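Local atomic coordinates of tetrapyrrole methylase family protein (Chlorobaculum tepidum, PDB entry 3HH1), a protein that probably catalyses the S-adenosyl-L-methionine-dependent 2'-O-methylation of a cytidine ribose in 16S ribosomal RNA. Residues 8-13 with 84-89; 16-21 with 44-49; 28-33 with 50-55; 36-41 with 58-63. One frame throughout, in Å; residues are numbered along the deposited sequence.

Contact 1. Residues 8-13 with 84-89; sequences LYVVAT and LVTDAG
Leu8 reaches Leu84 with one branch, CD1 lying 4.2 Å from Leu84 CB as the two side chains slant past each other under helix 98-106. Tyr9 takes part through its backbone, its O accepting Leu84 N at 2.8 Å. Val10 faces the same side of the sheet as Leu84; with CG1 anti to the backbone N (chi1 -177°), that methyl comes to 4.2 Å from Thr86 CG2. Val11 works in both directions: its N donates to Leu84 O in a nearly straight bond (176°), while its O receives Thr86 N at 3.1 Å. Its side chain shares the opposite face with Val85, and both touch Leu29 of helix 23-31. Ala12 is small enough to bring its CB within 3.9 Å of Ala88 CA, where Pro91 of the second subunit also packs. Thr13 N donates to Thr86 O at 2.9 Å. Thr13 O accepts Ala88 N at 2.8 Å, from well above the carbonyl plane, as the parallel pairing runs out and Asp87 turns to a salt bridge with Arg42. The chemistry is thus divided: main-chain amides and carbonyls satisfy one another between two inner strands, leaving valines and leucines to pack against helices on both faces, and Val10 and Ala12 to meet the second subunit.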
loop_
_atom_site.group_PDB
_atom_site.type_symbol
_atom_site.label_atom_id
_atom_site.label_comp_id
_atom_site.label_asym_id
_atom_site.label_seq_id
_atom_site.Cartn_x
_atom_site.Cartn_y
_atom_site.Cartn_z
ATOM N N LEU A 8 7.494 -9.772 7.830
ATOM C CA LEU A 8 7.722 -8.815 6.776
ATOM C C LEU A 8 7.361 -7.411 7.319
ATOM O O LEU A 8 6.150 -7.108 7.528
ATOM C CB LEU A 8 6.896 -9.119 5.551
ATOM C CG LEU A 8 7.178 -8.208 4.355
ATOM C CD1 LEU A 8 8.694 -8.330 3.835
ATOM C CD2 LEU A 8 6.211 -8.428 3.214
ATOM N N TYR A 9 8.359 -6.577 7.587
ATOM C CA TYR A 9 8.124 -5.191 8.014
ATOM C C TYR A 9 8.036 -4.279 6.816
ATOM O O TYR A 9 8.916 -4.302 5.980
ATOM C CB TYR A 9 9.267 -4.689 8.901
ATOM C CG TYR A 9 9.300 -5.362 10.244
ATOM C CD1 TYR A 9 8.356 -5.069 11.203
ATOM C CD2 TYR A 9 10.250 -6.339 10.533
ATOM C CE1 TYR A 9 8.354 -5.686 12.410
ATOM C CE2 TYR A 9 10.247 -6.978 11.727
ATOM C CZ TYR A 9 9.311 -6.643 12.689
ATOM O OH TYR A 9 9.308 -7.287 13.917
ATOM N N VAL A 10 6.953 -3.537 6.686
ATOM C CA VAL A 10 6.788 -2.596 5.597
ATOM C C VAL A 10 7.150 -1.200 6.144
ATOM O O VAL A 10 6.459 -0.648 7.025
ATOM C CB VAL A 10 5.365 -2.633 5.018
ATOM C CG1 VAL A 10 5.293 -1.700 3.848
ATOM C CG2 VAL A 10 5.000 -4.095 4.588
ATOM N N VAL A 11 8.220 -0.634 5.586
ATOM C CA VAL A 11 8.816 0.588 6.061
ATOM C C VAL A 11 8.660 1.666 4.998
ATOM O O VAL A 11 9.184 1.527 3.876
ATOM C CB VAL A 11 10.307 0.364 6.398
ATOM C CG1 VAL A 11 10.880 1.626 7.024
ATOM C CG2 VAL A 11 10.480 -0.862 7.343
ATOM N N ALA A 12 7.917 2.731 5.318
ATOM C CA ALA A 12 7.712 3.832 4.391
ATOM C C ALA A 12 8.888 4.792 4.493
ATOM O O ALA A 12 9.289 5.120 5.594
ATOM C CB ALA A 12 6.407 4.584 4.707
ATOM N N THR A 13 9.459 5.218 3.365
ATOM C CA THR A 13 10.642 6.069 3.408
ATOM C C THR A 13 10.407 7.314 2.575
ATOM O O THR A 13 9.903 7.218 1.481
ATOM C CB THR A 13 11.949 5.328 2.946
ATOM O OG1 THR A 13 11.808 4.831 1.615
ATOM C CG2 THR A 13 12.267 4.108 3.871
ATOM N N LEU A 84 10.462 -4.510 3.697
ATOM C CA LEU A 84 10.067 -4.027 2.365
ATOM C C LEU A 84 10.012 -2.494 2.454
ATOM O O LEU A 84 9.284 -1.946 3.269
ATOM C CB LEU A 84 8.689 -4.600 1.996
ATOM C CG LEU A 84 8.038 -4.062 0.722
ATOM C CD1 LEU A 84 8.921 -4.289 -0.457
ATOM C CD2 LEU A 84 6.704 -4.802 0.578
ATOM N N VAL A 85 10.807 -1.821 1.629
ATOM C CA VAL A 85 10.772 -0.386 1.603
ATOM C C VAL A 85 9.779 0.035 0.532
ATOM O O VAL A 85 9.652 -0.586 -0.520
ATOM C CB VAL A 85 12.155 0.232 1.372
ATOM C CG1 VAL A 85 13.089 -0.153 2.535
ATOM C CG2 VAL A 85 12.713 -0.215 0.070
ATOM N N THR A 86 9.034 1.073 0.846
ATOM C CA THR A 86 8.125 1.664 -0.096
ATOM C C THR A 86 8.342 3.148 0.026
ATOM O O THR A 86 8.987 3.610 0.965
ATOM C CB THR A 86 6.642 1.291 0.182
ATOM O OG1 THR A 86 6.240 1.781 1.469
ATOM C CG2 THR A 86 6.441 -0.236 0.118
ATOM N N ASP A 87 7.851 3.901 -0.937
ATOM C CA ASP A 87 7.893 5.380 -0.833
ATOM C C ASP A 87 6.835 5.892 0.138
ATOM O O ASP A 87 5.688 5.432 0.109
ATOM C CB ASP A 87 7.658 6.022 -2.177
ATOM C CG ASP A 87 8.649 5.559 -3.249
ATOM O OD1 ASP A 87 9.714 4.987 -2.909
ATOM O OD2 ASP A 87 8.367 5.804 -4.458
ATOM N N ALA A 88 7.211 6.871 0.967
ATOM C CA ALA A 88 6.325 7.432 2.011
ATOM C C ALA A 88 5.085 8.128 1.453
ATOM O O ALA A 88 3.994 8.088 2.072
ATOM C CB ALA A 88 7.099 8.438 2.845
ATOM N N GLY A 89 5.257 8.777 0.302
ATOM C CA GLY A 89 4.213 9.628 -0.241
ATOM C C GLY A 89 3.087 8.967 -1.023
ATOM O O GLY A 89 2.097 9.638 -1.349
#

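Contact 2. Residues 16-21 with 44-49; sequences GNLDDM and SILLKH
Leu18 lays CB and one branch on His49 and sends the other branch to Leu46. Its CB stands over one face of the imidazole, 3.8 Å from His49 CD2, close enough to the ring centre to make a CH-pi contact. With CG anti to the carbonyl carbon (chi1 -69°) the chain runs on across the same face, and CD1 comes to 3.8 Å from His49 CG, displaced toward the rim of the ring. The other branch leaves the imidazole: CD2 lies 3.9 Å from Leu46 CD1, where the two leucine side chains slant across each other. That methyl of Leu46 is shared, for the selenium of Met21, a selenomethionine, approaches Leu46 CD1 to 4.1 Å and carries the apolar patch inward toward Leu29 and Thr13. A branched leucine suits this place because one arm can lie on the ring while the other reaches the buried Leu46.

At the edge of the imidazole, His49 NE2 donates a hydrogen bond of 2.7 Å to Asp19 OD1. The bond is bent, with an angle of 151° at the hydrogen, and the nitrogen meets the oxygen from above the carboxylate plane, which is turned 48° from the ring. Bond and leucine together restrict how the histidine can turn: one grips its edge and the other rests on its face. The result is a histidine-carboxylate pair sealing an apolar contact at the surface, by which the 3-10 turn in the loop between strand 8-13 and helix 23-31 is fastened to the last turn of helix 40-49 in this alpha/beta domain.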
loop_
_atom_site.group_PDB
_atom_site.type_symbol
_atom_site.label_atom_id
_atom_site.label_comp_id
_atom_site.label_asym_id
_atom_site.label_seq_id
_atom_site.Cartn_x
_atom_site.Cartn_y
_atom_site.Cartn_z
ATOM N N GLY A 16 13.305 12.877 0.797
ATOM C CA GLY A 16 14.316 13.732 1.420
ATOM C C GLY A 16 14.110 13.756 2.918
ATOM O O GLY A 16 13.250 13.050 3.422
ATOM N N ASN A 17 14.895 14.572 3.623
ATOM C CA ASN A 17 14.795 14.675 5.077
ATOM C C ASN A 17 14.706 13.291 5.688
ATOM O O ASN A 17 13.876 13.025 6.558
ATOM C CB ASN A 17 13.590 15.501 5.495
ATOM C CG ASN A 17 13.824 16.971 5.341
ATOM O OD1 ASN A 17 14.960 17.413 5.124
ATOM N ND2 ASN A 17 12.750 17.758 5.447
ATOM N N LEU A 18 15.591 12.421 5.216
ATOM C CA LEU A 18 15.674 11.073 5.731
ATOM C C LEU A 18 15.916 11.034 7.236
ATOM O O LEU A 18 15.503 10.099 7.887
ATOM C CB LEU A 18 16.794 10.318 5.039
ATOM C CG LEU A 18 16.545 10.013 3.563
ATOM C CD1 LEU A 18 17.708 9.231 2.998
ATOM C CD2 LEU A 18 15.223 9.253 3.383
ATOM N N ASP A 19 16.638 12.019 7.770
ATOM C CA ASP A 19 16.975 12.011 9.213
ATOM C C ASP A 19 15.739 12.208 10.104
ATOM O O ASP A 19 15.805 11.953 11.326
ATOM C CB ASP A 19 18.057 13.045 9.527
ATOM C CG ASP A 19 19.464 12.565 9.167
ATOM O OD1 ASP A 19 19.692 11.347 8.868
ATOM O OD2 ASP A 19 20.361 13.408 9.225
ATOM N N ASP A 20 14.605 12.612 9.510
ATOM C CA ASP A 20 13.338 12.653 10.271
ATOM C C ASP A 20 12.604 11.310 10.421
ATOM O O ASP A 20 11.593 11.223 11.126
ATOM C CB ASP A 20 12.394 13.717 9.704
ATOM C CG ASP A 20 12.855 15.133 10.055
ATOM O OD1 ASP A 20 13.599 15.295 11.052
ATOM O OD2 ASP A 20 12.489 16.078 9.327
HETATM N N MSE A 21 13.112 10.268 9.777
HETATM C CA MSE A 21 12.599 8.920 10.005
HETATM C C MSE A 21 12.782 8.548 11.454
HETATM O O MSE A 21 13.762 8.975 12.083
HETATM C CB MSE A 21 13.331 7.914 9.152
HETATM C CG MSE A 21 12.993 8.074 7.693
HETATM SE SE MSE A 21 13.894 6.672 6.619
HETATM C CE MSE A 21 13.372 5.073 7.562
ATOM N N SER A 44 19.603 2.035 -2.141
ATOM C CA SER A 44 21.032 2.108 -1.827
ATOM C C SER A 44 21.420 3.483 -1.269
ATOM O O SER A 44 22.185 3.558 -0.331
ATOM C CB SER A 44 21.898 1.788 -3.056
ATOM O OG SER A 44 21.724 0.432 -3.402
ATOM N N ILE A 45 20.878 4.542 -1.854
ATOM C CA ILE A 45 21.128 5.869 -1.376
ATOM C C ILE A 45 20.679 6.024 0.085
ATOM O O ILE A 45 21.423 6.550 0.913
ATOM C CB ILE A 45 20.435 6.929 -2.262
ATOM C CG1 ILE A 45 21.114 6.988 -3.633
ATOM C CG2 ILE A 45 20.493 8.282 -1.606
ATOM C CD1 ILE A 45 20.323 7.766 -4.683
ATOM N N LEU A 46 19.481 5.554 0.390
ATOM C CA LEU A 46 18.964 5.559 1.776
ATOM C C LEU A 46 19.857 4.809 2.753
ATOM O O LEU A 46 20.194 5.316 3.804
ATOM C CB LEU A 46 17.538 4.999 1.818
ATOM C CG LEU A 46 16.820 5.084 3.187
ATOM C CD1 LEU A 46 15.334 5.345 2.985
ATOM C CD2 LEU A 46 17.096 3.837 3.979
ATOM N N LEU A 47 20.232 3.586 2.391
ATOM C CA LEU A 47 21.092 2.789 3.245
ATOM C C LEU A 47 22.452 3.437 3.484
ATOM O O LEU A 47 22.909 3.471 4.609
ATOM C CB LEU A 47 21.248 1.369 2.687
ATOM C CG LEU A 47 19.910 0.598 2.601
ATOM C CD1 LEU A 47 20.131 -0.778 1.981
ATOM C CD2 LEU A 47 19.096 0.501 3.898
ATOM N N LYS A 48 23.083 3.958 2.435
ATOM C CA LYS A 48 24.340 4.653 2.556
ATOM C C LYS A 48 24.186 5.833 3.506
ATOM O O LYS A 48 25.046 6.069 4.336
ATOM C CB LYS A 48 24.820 5.126 1.193
ATOM C CG LYS A 48 26.135 5.912 1.217
ATOM C CD LYS A 48 26.366 6.700 -0.075
ATOM C CE LYS A 48 27.349 6.036 -1.021
ATOM N NZ LYS A 48 27.773 6.985 -2.107
ATOM N N HIS A 49 23.082 6.564 3.389
ATOM C CA HIS A 49 22.836 7.701 4.264
ATOM C C HIS A 49 22.903 7.347 5.746
ATOM O O HIS A 49 23.413 8.134 6.563
ATOM C CB HIS A 49 21.456 8.275 3.964
ATOM C CG HIS A 49 21.094 9.456 4.797
ATOM N ND1 HIS A 49 21.470 10.738 4.467
ATOM C CD2 HIS A 49 20.374 9.554 5.936
ATOM C CE1 HIS A 49 20.998 11.579 5.374
ATOM N NE2 HIS A 49 20.344 10.880 6.285
#

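Contact 3. Residues 28-33 with 50-55; sequences TLRNAG and FGIEGK
Arg30 and Lys55 both start extended, each with CG anti to its own nitrogen (chi1 -171° and -169°), but then bend: Arg30 at chi3, which swings its guanidinium to Phe50 O, and Lys55 at chi2 and chi3, which curls its amine under the C-terminal region of helix 23-31. There Lys55 NZ donates to Arg30 O at 2.8 Å, from above that carbonyl plane, and to Ala32 O at 2.7 Å, in the carbonyl plane and on a lone pair. A long, flexible lysine suits a spot where one amine must reach two carbonyls, and a methionine in its place would probably leave the Arg30 and Ala32 carbonyls without this shared donor and loosen the loop's hold on residues 30-32.

Arg30 NH2 binds Phe50 O at 3.0 Å, with a weak second bond from NH1. A water 2.8 Å from Arg30 NH2 reaches weakly to Gly51 O. Over one guanidinium face lies Ile52, its CG1 3.6 Å from Arg30 NH2, while its CD1 packs 4.1 Å from Leu29 CB on the buried side. Gly51, with positive phi, is the C-prime residue of a Schellman motif in which Ile52 N bonds to Leu47 O and Gly51 N to Lys48 O. The Schellman turn thus closes helix 40-49, and the loop leaving it supplies the lysine whose amine holds the Arg30 and Ala32 carbonyls.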
loop_
_atom_site.group_PDB
_atom_site.type_symbol
_atom_site.label_atom_id
_atom_site.label_comp_id
_atom_site.label_asym_id
_atom_site.label_seq_id
_atom_site.Cartn_x
_atom_site.Cartn_y
_atom_site.Cartn_z
ATOM N N THR A 28 15.026 -0.937 12.220
ATOM C CA THR A 28 14.401 -2.044 11.505
ATOM C C THR A 28 15.147 -2.368 10.238
ATOM O O THR A 28 15.473 -3.549 10.003
ATOM C CB THR A 28 12.918 -1.803 11.221
ATOM O OG1 THR A 28 12.245 -1.630 12.486
ATOM C CG2 THR A 28 12.306 -3.028 10.428
ATOM N N LEU A 29 15.457 -1.351 9.446
ATOM C CA LEU A 29 16.216 -1.531 8.226
ATOM C C LEU A 29 17.637 -1.999 8.535
ATOM O O LEU A 29 18.169 -2.875 7.850
ATOM C CB LEU A 29 16.305 -0.231 7.455
ATOM C CG LEU A 29 14.954 0.320 6.981
ATOM C CD1 LEU A 29 15.200 1.677 6.324
ATOM C CD2 LEU A 29 14.168 -0.588 6.061
ATOM N N ARG A 30 18.233 -1.417 9.579
ATOM C CA ARG A 30 19.623 -1.730 9.899
ATOM C C ARG A 30 19.828 -3.224 10.197
ATOM O O ARG A 30 20.862 -3.819 9.795
ATOM C CB ARG A 30 20.076 -0.843 11.063
ATOM C CG ARG A 30 21.513 -0.909 11.336
ATOM C CD ARG A 30 21.941 -0.034 12.515
ATOM N NE ARG A 30 21.571 1.370 12.432
ATOM C CZ ARG A 30 22.185 2.295 11.694
ATOM N NH1 ARG A 30 21.755 3.541 11.744
ATOM N NH2 ARG A 30 23.216 2.007 10.914
ATOM N N ASN A 31 18.879 -3.814 10.930
ATOM C CA ASN A 31 19.010 -5.183 11.411
ATOM C C ASN A 31 18.212 -6.241 10.690
ATOM O O ASN A 31 18.147 -7.370 11.139
ATOM C CB ASN A 31 18.681 -5.200 12.917
ATOM C CG ASN A 31 19.649 -4.280 13.719
ATOM O OD1 ASN A 31 20.841 -4.123 13.350
ATOM N ND2 ASN A 31 19.147 -3.685 14.800
ATOM N N ALA A 32 17.586 -5.874 9.569
ATOM C CA ALA A 32 16.765 -6.809 8.812
ATOM C C ALA A 32 17.594 -7.889 8.205
ATOM O O ALA A 32 18.730 -7.656 7.837
ATOM C CB ALA A 32 16.007 -6.040 7.673
ATOM N N GLY A 33 17.015 -9.077 8.045
ATOM C CA GLY A 33 17.722 -10.162 7.363
ATOM C C GLY A 33 17.941 -9.820 5.899
ATOM O O GLY A 33 18.927 -10.255 5.296
ATOM N N PHE A 50 22.353 6.195 6.108
ATOM C CA PHE A 50 22.300 5.813 7.523
ATOM C C PHE A 50 23.470 4.919 7.920
ATOM O O PHE A 50 23.505 4.386 9.047
ATOM C CB PHE A 50 21.009 5.117 7.835
ATOM C CG PHE A 50 19.820 6.007 7.805
ATOM C CD1 PHE A 50 19.689 7.046 8.698
ATOM C CD2 PHE A 50 18.796 5.770 6.924
ATOM C CE1 PHE A 50 18.582 7.865 8.653
ATOM C CE2 PHE A 50 17.691 6.557 6.904
ATOM C CZ PHE A 50 17.582 7.614 7.788
ATOM N N GLY A 51 24.409 4.740 7.005
ATOM C CA GLY A 51 25.568 3.889 7.248
ATOM C C GLY A 51 25.220 2.424 7.459
ATOM O O GLY A 51 25.831 1.742 8.294
ATOM N N ILE A 52 24.245 1.941 6.697
ATOM C CA ILE A 52 23.816 0.557 6.740
ATOM C C ILE A 52 24.606 -0.130 5.634
ATOM O O ILE A 52 24.392 0.110 4.444
ATOM C CB ILE A 52 22.271 0.456 6.621
ATOM C CG1 ILE A 52 21.622 1.137 7.847
ATOM C CG2 ILE A 52 21.779 -1.018 6.401
ATOM C CD1 ILE A 52 20.090 1.375 7.737
ATOM N N GLU A 53 25.544 -0.966 6.036
ATOM C CA GLU A 53 26.469 -1.622 5.127
ATOM C C GLU A 53 26.273 -3.118 5.061
ATOM O O GLU A 53 25.982 -3.742 6.072
ATOM C CB GLU A 53 27.900 -1.406 5.598
ATOM C CG GLU A 53 28.388 -0.002 5.487
ATOM C CD GLU A 53 29.794 0.071 6.010
ATOM O OE1 GLU A 53 29.920 0.156 7.252
ATOM O OE2 GLU A 53 30.745 -0.020 5.197
ATOM N N GLY A 54 26.476 -3.660 3.874
ATOM C CA GLY A 54 26.557 -5.093 3.642
ATOM C C GLY A 54 25.218 -5.813 3.630
ATOM O O GLY A 54 25.178 -7.036 3.664
ATOM N N LYS A 55 24.118 -5.075 3.568
ATOM C CA LYS A 55 22.801 -5.651 3.616
ATOM C C LYS A 55 22.436 -6.464 2.360
ATOM O O LYS A 55 22.659 -6.024 1.228
ATOM C CB LYS A 55 21.821 -4.515 3.789
ATOM C CG LYS A 55 20.406 -4.872 4.120
ATOM C CD LYS A 55 20.213 -5.665 5.431
ATOM C CE LYS A 55 20.560 -4.886 6.650
ATOM N NZ LYS A 55 20.719 -5.775 7.820
HETATM O O HOH W 1 24.842 -0.279 10.843
#

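Contact 4. Residues 36-41 with 58-63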
loop_
_atom_site.group_PDB
_atom_site.type_symbol
_atom_site.label_atom_id
_atom_site.label_comp_id
_atom_site.label_asym_id
_atom_site.label_seq_id
_atom_site.Cartn_x
_atom_site.Cartn_y
_atom_site.Cartn_z
ATOM N N ALA A 36 13.866 -5.670 0.855
ATOM C CA ALA A 36 13.229 -5.880 -0.463
ATOM C C ALA A 36 12.805 -4.534 -0.966
ATOM O O ALA A 36 12.284 -3.697 -0.196
ATOM C CB ALA A 36 12.019 -6.787 -0.327
ATOM N N CYS A 37 13.033 -4.274 -2.247
ATOM C CA CYS A 37 12.740 -2.959 -2.736
ATOM C C CYS A 37 12.500 -3.028 -4.208
ATOM O O CYS A 37 12.997 -3.923 -4.884
ATOM C CB CYS A 37 13.894 -1.993 -2.436
ATOM S SG CYS A 37 15.484 -2.569 -3.095
ATOM N N GLU A 38 11.705 -2.098 -4.705
ATOM C CA GLU A 38 11.440 -2.060 -6.132
ATOM C C GLU A 38 12.412 -1.101 -6.819
ATOM O O GLU A 38 12.716 -1.249 -7.996
ATOM C CB GLU A 38 9.959 -1.716 -6.370
ATOM C CG GLU A 38 9.467 -2.019 -7.749
ATOM C CD GLU A 38 9.216 -0.778 -8.538
ATOM O OE1 GLU A 38 9.178 0.317 -7.915
ATOM O OE2 GLU A 38 9.052 -0.895 -9.774
ATOM N N ASP A 39 12.922 -0.139 -6.074
ATOM C CA ASP A 39 13.802 0.897 -6.618
ATOM C C ASP A 39 15.148 0.721 -5.913
ATOM O O ASP A 39 15.397 1.336 -4.876
ATOM C CB ASP A 39 13.146 2.273 -6.362
ATOM C CG ASP A 39 13.891 3.442 -7.024
ATOM O OD1 ASP A 39 15.091 3.315 -7.384
ATOM O OD2 ASP A 39 13.239 4.510 -7.182
ATOM N N THR A 40 16.008 -0.137 -6.456
ATOM C CA THR A 40 17.261 -0.454 -5.789
ATOM C C THR A 40 18.185 0.752 -5.653
ATOM O O THR A 40 18.893 0.900 -4.662
ATOM C CB THR A 40 18.049 -1.542 -6.520
ATOM O OG1 THR A 40 17.156 -2.583 -6.951
ATOM C CG2 THR A 40 19.081 -2.107 -5.600
ATOM N N ARG A 41 18.203 1.600 -6.670
ATOM C CA ARG A 41 19.067 2.770 -6.643
ATOM C C ARG A 41 18.698 3.724 -5.503
ATOM O O ARG A 41 19.549 4.151 -4.740
ATOM C CB ARG A 41 19.034 3.492 -8.003
ATOM C CG ARG A 41 20.373 4.024 -8.423
ATOM C CD ARG A 41 20.327 4.691 -9.816
ATOM N NE ARG A 41 20.254 3.715 -10.914
ATOM C CZ ARG A 41 20.076 4.020 -12.208
ATOM N NH1 ARG A 41 19.923 5.279 -12.616
ATOM N NH2 ARG A 41 20.028 3.044 -13.102
ATOM N N VAL A 58 16.894 -7.610 -1.948
ATOM C CA VAL A 58 16.074 -8.384 -2.904
ATOM C C VAL A 58 15.380 -7.374 -3.817
ATOM O O VAL A 58 14.594 -6.575 -3.360
ATOM C CB VAL A 58 15.031 -9.242 -2.185
ATOM C CG1 VAL A 58 14.096 -9.962 -3.228
ATOM C CG2 VAL A 58 15.733 -10.260 -1.253
ATOM N N SER A 59 15.720 -7.349 -5.088
ATOM C CA SER A 59 15.219 -6.322 -5.946
ATOM C C SER A 59 14.059 -6.887 -6.775
ATOM O O SER A 59 14.189 -7.901 -7.446
ATOM C CB SER A 59 16.336 -5.767 -6.810
ATOM O OG SER A 59 16.665 -6.699 -7.793
ATOM N N TYR A 60 12.924 -6.230 -6.676
ATOM C CA TYR A 60 11.722 -6.612 -7.366
ATOM C C TYR A 60 11.649 -6.020 -8.772
ATOM O O TYR A 60 11.738 -4.822 -8.937
ATOM C CB TYR A 60 10.509 -6.164 -6.546
ATOM C CG TYR A 60 9.198 -6.599 -7.159
ATOM C CD1 TYR A 60 8.656 -7.852 -6.852
ATOM C CD2 TYR A 60 8.529 -5.801 -8.067
ATOM C CE1 TYR A 60 7.471 -8.292 -7.431
ATOM C CE2 TYR A 60 7.327 -6.231 -8.656
ATOM C CZ TYR A 60 6.806 -7.482 -8.316
ATOM O OH TYR A 60 5.634 -7.941 -8.866
ATOM N N HIS A 61 11.455 -6.869 -9.779
ATOM C CA HIS A 61 11.211 -6.432 -11.179
ATOM C C HIS A 61 9.985 -7.210 -11.680
ATOM O O HIS A 61 9.853 -8.379 -11.368
ATOM C CB HIS A 61 12.412 -6.764 -12.079
ATOM C CG HIS A 61 13.743 -6.359 -11.517
ATOM N ND1 HIS A 61 14.250 -5.079 -11.640
ATOM C CD2 HIS A 61 14.685 -7.074 -10.856
ATOM C CE1 HIS A 61 15.434 -5.022 -11.051
ATOM N NE2 HIS A 61 15.716 -6.216 -10.558
ATOM N N SER A 62 9.081 -6.611 -12.444
ATOM C CA SER A 62 7.933 -7.394 -12.966
ATOM C C SER A 62 8.276 -8.774 -13.581
ATOM O O SER A 62 7.726 -9.807 -13.166
ATOM C CB SER A 62 7.140 -6.581 -13.990
ATOM O OG SER A 62 6.369 -5.611 -13.310
ATOM N N PHE A 63 9.171 -8.803 -14.563
ATOM C CA PHE A 63 9.455 -10.049 -15.271
ATOM C C PHE A 63 9.968 -11.130 -14.324
ATOM O O PHE A 63 9.713 -12.320 -14.533
ATOM C CB PHE A 63 10.435 -9.790 -16.432
ATOM C CG PHE A 63 11.176 -11.018 -16.926
ATOM C CD1 PHE A 63 10.573 -11.929 -17.797
ATOM C CD2 PHE A 63 12.501 -11.232 -16.548
ATOM C CE1 PHE A 63 11.283 -13.052 -18.260
ATOM C CE2 PHE A 63 13.209 -12.350 -17.002
ATOM C CZ PHE A 63 12.601 -13.263 -17.863
#
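Tyr60 N and Cys37 O form the straighter of the two hydrogen bonds here, 2.9 Å long with an angle of 174° at the hydrogen. One step back, Cys37 N donates to Val58 O at 3.0 Å, so that Cys37 uses both its amide and its carbonyl toward the neighbouring strand, the alternation expected of parallel pairing. CA-H...O contacts support each bond: Ala36 CA lies 3.3 Å from Val58 O, and Ser59 CA is 3.4 Å from Cys37 O.

Side chains follow the alternation. On one face Ala36 CB lies 4.3 Å from Val58 CB. Ala36, being small, and the beta-branched Val58 are compact enough to lie against Val72 and Ala68 of helix 65-77. Cys37 and Ser59 occupy the other face, where Cys37 packs on Val85 and Thr40 OG1 comes to 3.3 Å from Ser59 CB.

Beyond the strand ends, Tyr60 carries its ring past Glu38, helped by a first torsion that places CG anti to the backbone N (chi1 -177°). Glu38 CG reaches the ring at its edge, 3.9 Å from Tyr60 CD2; the aliphatic part of the glutamate does the touching, and the tyrosine hydroxyl makes a weak bond to Glu65. Asp39 acts as N-cap, its OD1 accepting Arg42 N, and so begins helix 40-49 after a two-residue link from the strand. Strand 34-37, that helix and strand 57-59 make a beta-alpha-beta unit, with this contact joining its two parallel strands at their C-terminal ends, at the margin of the sheet within this chain.

Overall arrangement
From the N terminus, strand 8-13 is the first partner in contact 1, whose other half arrives only with residues 84-89; the long loop so closed encloses all the other contacts. Within it, contact 2 ties the loop 16-21 to helix 40-49, contact 3 joins the end of helix 23-31 to the loop 50-55, and contact 4 pairs strands 34-37 and 57-59. These three cross one another, their segments alternating along the chain. Contacts 1 and 4 belong to the same parallel sheet, linked where Val85 meets Ala36, while Leu29 and Leu46 connect contacts 2 and 3 in the helical layer over it. Together they organise this N-terminal portion of the longer methyltransferase.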